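PDB 4LDG: protein with a SET domain within carboxy region from Cryptosporidium parvum, which probably methylates histone H4 as a SET8-type methyltransferase, this chain being its SET-domain-containing C-terminal part. Local coordinates for residues A[157-160]-A[161-164]; A[182-185]-A[186-190]. One frame throughout, in Å; residues are numbered along the deposited sequence.

Contact 1 of 2, residues A[157-160]-A[161-164]; sequences LIRK and DDFV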
loop_
_atom_site.group_PDB
_atom_site.type_symbol
_atom_site.label_atom_id
_atom_site.label_comp_id
_atom_site.label_asym_id
_atom_site.label_seq_id
_atom_site.Cartn_x
_atom_site.Cartn_y
_atom_site.Cartn_z
ATOM N N LEU A 157 7.248 -12.646 -2.805
ATOM C CA LEU A 157 6.063 -12.868 -3.643
ATOM C C LEU A 157 4.873 -12.034 -3.177
ATOM O O LEU A 157 4.528 -12.021 -2.001
ATOM C CB LEU A 157 5.659 -14.342 -3.615
ATOM C CG LEU A 157 4.474 -14.804 -4.481
ATOM C CD1 LEU A 157 4.615 -14.452 -5.963
ATOM C CD2 LEU A 157 4.345 -16.317 -4.333
ATOM N N ILE A 158 4.270 -11.314 -4.110
ATOM C CA ILE A 158 2.992 -10.666 -3.880
ATOM C C ILE A 158 1.996 -11.389 -4.780
ATOM O O ILE A 158 2.042 -11.272 -5.996
ATOM C CB ILE A 158 3.036 -9.151 -4.175
ATOM C CG1 ILE A 158 4.043 -8.472 -3.244
ATOM C CG2 ILE A 158 1.661 -8.552 -3.955
ATOM C CD1 ILE A 158 4.418 -7.038 -3.583
ATOM N N ARG A 159 1.102 -12.148 -4.169
ATOM C CA ARG A 159 0.093 -12.851 -4.928
ATOM C C ARG A 159 -0.945 -11.887 -5.475
ATOM O O ARG A 159 -1.170 -10.807 -4.910
ATOM C CB ARG A 159 -0.605 -13.888 -4.052
ATOM C CG ARG A 159 0.314 -14.965 -3.516
ATOM C CD ARG A 159 -0.479 -16.212 -3.231
ATOM N NE ARG A 159 0.209 -17.111 -2.316
ATOM C CZ ARG A 159 0.276 -16.958 -0.992
ATOM N NH1 ARG A 159 0.917 -17.867 -0.273
ATOM N NH2 ARG A 159 -0.275 -15.916 -0.383
ATOM N N LYS A 160 -1.566 -12.304 -6.571
ATOM C CA LYS A 160 -2.676 -11.609 -7.173
ATOM C C LYS A 160 -3.754 -11.269 -6.144
ATOM O O LYS A 160 -4.172 -12.145 -5.367
ATOM C CB LYS A 160 -3.294 -12.503 -8.246
ATOM C CG LYS A 160 -4.470 -11.905 -9.009
ATOM C CD LYS A 160 -5.021 -12.940 -9.998
ATOM C CE LYS A 160 -5.908 -12.303 -11.055
ATOM N NZ LYS A 160 -6.994 -11.503 -10.420
ATOM N N ASP A 161 -4.194 -10.008 -6.159
ATOM C CA ASP A 161 -5.222 -9.483 -5.266
ATOM C C ASP A 161 -4.797 -9.190 -3.823
ATOM O O ASP A 161 -5.612 -8.657 -3.053
ATOM C CB ASP A 161 -6.501 -10.350 -5.276
ATOM C CG ASP A 161 -7.316 -10.164 -6.534
ATOM O OD1 ASP A 161 -7.305 -9.048 -7.093
ATOM O OD2 ASP A 161 -7.970 -11.134 -6.982
ATOM N N ASP A 162 -3.554 -9.510 -3.457
ATOM C CA ASP A 162 -3.049 -9.107 -2.151
ATOM C C ASP A 162 -3.188 -7.605 -2.013
ATOM O O ASP A 162 -3.156 -6.858 -3.022
ATOM C CB ASP A 162 -1.579 -9.467 -1.937
ATOM C CG ASP A 162 -1.360 -10.933 -1.576
ATOM O OD1 ASP A 162 -2.346 -11.728 -1.463
ATOM O OD2 ASP A 162 -0.167 -11.295 -1.393
ATOM N N PHE A 163 -3.419 -7.191 -0.767
ATOM C CA PHE A 163 -3.227 -5.810 -0.317
ATOM C C PHE A 163 -1.751 -5.503 -0.481
ATOM O O PHE A 163 -0.916 -6.232 0.057
ATOM C CB PHE A 163 -3.645 -5.652 1.147
ATOM C CG PHE A 163 -3.656 -4.224 1.635
ATOM C CD1 PHE A 163 -4.792 -3.444 1.500
ATOM C CD2 PHE A 163 -2.532 -3.669 2.247
ATOM C CE1 PHE A 163 -4.805 -2.119 1.933
ATOM C CE2 PHE A 163 -2.524 -2.347 2.687
ATOM C CZ PHE A 163 -3.657 -1.563 2.512
ATOM N N VAL A 164 -1.404 -4.426 -1.198
ATOM C CA VAL A 164 0.024 -4.075 -1.329
ATOM C C VAL A 164 0.433 -3.005 -0.310
ATOM O O VAL A 164 1.218 -3.265 0.619
ATOM C CB VAL A 164 0.349 -3.721 -2.789
ATOM C CG1 VAL A 164 1.802 -3.309 -2.967
ATOM C CG2 VAL A 164 0.048 -4.921 -3.681
HETATM O O HOH W 1 -2.081 -13.965 -0.446
HETATM O O HOH W 2 -3.860 -13.267 -3.000
#

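Contact 2 of 2, residues A[182-185]-A[186-190]; sequences EEKY and ALSNR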
loop_
_atom_site.group_PDB
_atom_site.type_symbol
_atom_site.label_atom_id
_atom_site.label_comp_id
_atom_site.label_asym_id
_atom_site.label_seq_id
_atom_site.Cartn_x
_atom_site.Cartn_y
_atom_site.Cartn_z
ATOM N N GLU A 182 -0.812 22.768 -5.007
ATOM C CA GLU A 182 -0.149 22.380 -6.223
ATOM C C GLU A 182 0.659 23.551 -6.736
ATOM O O GLU A 182 1.814 23.387 -7.051
ATOM C CB GLU A 182 -1.167 21.921 -7.277
ATOM C CG GLU A 182 -0.703 20.728 -8.066
ATOM C CD GLU A 182 -1.754 20.213 -9.029
ATOM O OE1 GLU A 182 -2.945 20.186 -8.669
ATOM O OE2 GLU A 182 -1.373 19.824 -10.154
ATOM N N GLU A 183 0.057 24.736 -6.782
ATOM C CA GLU A 183 0.777 25.927 -7.219
ATOM C C GLU A 183 1.991 26.261 -6.349
ATOM O O GLU A 183 3.021 26.668 -6.878
ATOM C CB GLU A 183 -0.161 27.133 -7.337
ATOM C CG GLU A 183 -1.042 27.077 -8.585
ATOM C CD GLU A 183 -2.193 28.078 -8.591
ATOM O OE1 GLU A 183 -3.358 27.629 -8.451
ATOM O OE2 GLU A 183 -1.943 29.299 -8.749
ATOM N N LYS A 184 1.885 26.078 -5.039
ATOM C CA LYS A 184 2.993 26.364 -4.134
ATOM C C LYS A 184 4.171 25.411 -4.362
ATOM O O LYS A 184 5.319 25.840 -4.433
ATOM C CB LYS A 184 2.527 26.333 -2.656
ATOM C CG LYS A 184 3.646 26.314 -1.610
ATOM C CD LYS A 184 3.132 26.569 -0.187
ATOM C CE LYS A 184 2.457 25.343 0.425
ATOM N NZ LYS A 184 3.347 24.529 1.303
ATOM N N TYR A 185 3.892 24.124 -4.489
ATOM C CA TYR A 185 4.955 23.173 -4.795
ATOM C C TYR A 185 5.638 23.522 -6.125
ATOM O O TYR A 185 6.852 23.533 -6.197
ATOM C CB TYR A 185 4.458 21.727 -4.815
ATOM C CG TYR A 185 3.893 21.224 -3.486
ATOM C CD1 TYR A 185 4.554 21.451 -2.285
ATOM C CD2 TYR A 185 2.715 20.498 -3.449
ATOM C CE1 TYR A 185 4.034 21.012 -1.086
ATOM C CE2 TYR A 185 2.212 20.025 -2.260
ATOM C CZ TYR A 185 2.870 20.288 -1.081
ATOM O OH TYR A 185 2.341 19.826 0.103
ATOM N N ALA A 186 4.867 23.852 -7.155
ATOM C CA ALA A 186 5.473 24.185 -8.450
ATOM C C ALA A 186 6.352 25.422 -8.329
ATOM O O ALA A 186 7.472 25.417 -8.819
ATOM C CB ALA A 186 4.421 24.376 -9.528
ATOM N N LEU A 187 5.865 26.452 -7.638
ATOM C CA LEU A 187 6.596 27.718 -7.489
ATOM C C LEU A 187 7.911 27.567 -6.691
ATOM O O LEU A 187 8.879 28.270 -6.948
ATOM C CB LEU A 187 5.679 28.775 -6.845
ATOM C CG LEU A 187 6.230 30.191 -6.591
ATOM C CD1 LEU A 187 6.715 30.850 -7.888
ATOM C CD2 LEU A 187 5.194 31.073 -5.903
ATOM N N SER A 188 7.932 26.637 -5.744
ATOM C CA SER A 188 9.108 26.335 -4.912
ATOM C C SER A 188 10.070 25.323 -5.553
ATOM O O SER A 188 11.079 24.951 -4.962
ATOM C CB SER A 188 8.615 25.727 -3.598
ATOM O OG SER A 188 7.465 26.418 -3.147
ATOM N N ASN A 189 9.695 24.829 -6.726
ATOM C CA ASN A 189 10.434 23.792 -7.438
ATOM C C ASN A 189 10.550 22.502 -6.682
ATOM O O ASN A 189 11.502 21.732 -6.851
ATOM C CB ASN A 189 11.782 24.330 -7.888
ATOM C CG ASN A 189 11.611 25.408 -8.913
ATOM O OD1 ASN A 189 10.974 25.163 -9.937
ATOM N ND2 ASN A 189 12.098 26.611 -8.631
ATOM N N ARG A 190 9.529 22.243 -5.882
ATOM C CA ARG A 190 9.442 20.990 -5.191
ATOM C C ARG A 190 8.658 20.045 -6.065
ATOM O O ARG A 190 7.775 20.448 -6.849
ATOM C CB ARG A 190 8.777 21.160 -3.839
ATOM C CG ARG A 190 9.745 21.688 -2.799
ATOM C CD ARG A 190 9.533 21.004 -1.459
ATOM N NE ARG A 190 8.439 21.587 -0.689
ATOM C CZ ARG A 190 7.810 20.983 0.324
ATOM N NH1 ARG A 190 6.846 21.630 0.958
ATOM N NH2 ARG A 190 8.120 19.746 0.707
#

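Contact 1 of 2, residues A[157-160]-A[161-164]
The side chain of D162 folds back toward R159, at the start of a type II beta turn running from R159 to D162, and adds a weak bond to it. Its CB lies 3.3 Å from R159 O and also touches the CG2 methyl of I158, which in turn packs against CG2 of V164. CG stands beside its own backbone N (chi1 -79°), which brings the carboxylate back along the turn. There OD2 takes a weak, bent hydrogen bond from R159 N (3.2 Å, 134°), while OD1 is bound by two waters. One of these also meets NH2 at the guanidinium edge of R159, at 2.7 Å; the other joins OD1 to K160 O. The turn itself is closed by D162 N donating to R159 O at 3.1 Å, with D161 adopting the positive phi (76°) usual at the third position. At the two central residues, K160 and D161 lie side by side, pointing the same way, and form a salt bridge, NZ to OD2, at 3.6 Å. The turn leads from strand 151-154 into strand 163-166, which pairs antiparallel with strand 240-247. The end of strand 240-247 flanks the turn, the backbone of S247 bonding that of D161 and D162, while F163 packs on helix 121-134.

Contact 2 of 2, residues A[182-185]-A[186-190]
Y185 and R190 set their flat groups almost perpendicular, with the planes 88° apart. The ring presents an edge to the guanidinium: CE1 lies over one face of that group, 3.5 Å from NH1, and NH1 sits near the ring plane, so the charge meets carbon at the rim. Bends at chi2 and chi3 turn the arginine chain back toward the tyrosine. Both polar ends are held by the rest of the SET domain, Y185 OH by a hydrogen bond to D207 and R190 NH2 by a salt bridge to E210. That second charge would be expected to offset the nearness of K184, whose NZ is 4.6 Å from NH1 of R190. The backbone here forms a Schellman motif that ends helix 175-187: N189 takes positive phi (61°), its N bonds A186 O, and R190 N reaches back to Y185 O at 3.0 Å. In the preceding turn, A186 N donates to E182 O and L187 N to E183 O. K184 O is gripped twice, by S188 N at 3.0 Å and by S188 OG at 2.6 Å, the two donors arriving from opposite faces of its carbonyl plane. A chi1 of -41° points OG of S188 back along the helix toward that carbonyl. One turn earlier, E182 OE1 is hydrogen-bonded to the hydroxyl of Y196 on strand 194-199.

Overall arrangement
Both contacts are local and fall within the SET domain, yet they share no helix or strand and do not touch: their centres are 35 Å apart, on opposite sides of the centre of the chain. Contact 1, about 10 Å from that centre, is partly buried and leads into a strand of a three-stranded antiparallel sheet; a backbone turn bond is supplemented by a carboxylate, two waters and one pair of methyl groups. Contact 2 lies on the surface, about 26 Å out, where a helix stops. There the main chain supplies most of the bonds, and the one buried residue, Y185, joins the helix end to the neighbouring strand and loops.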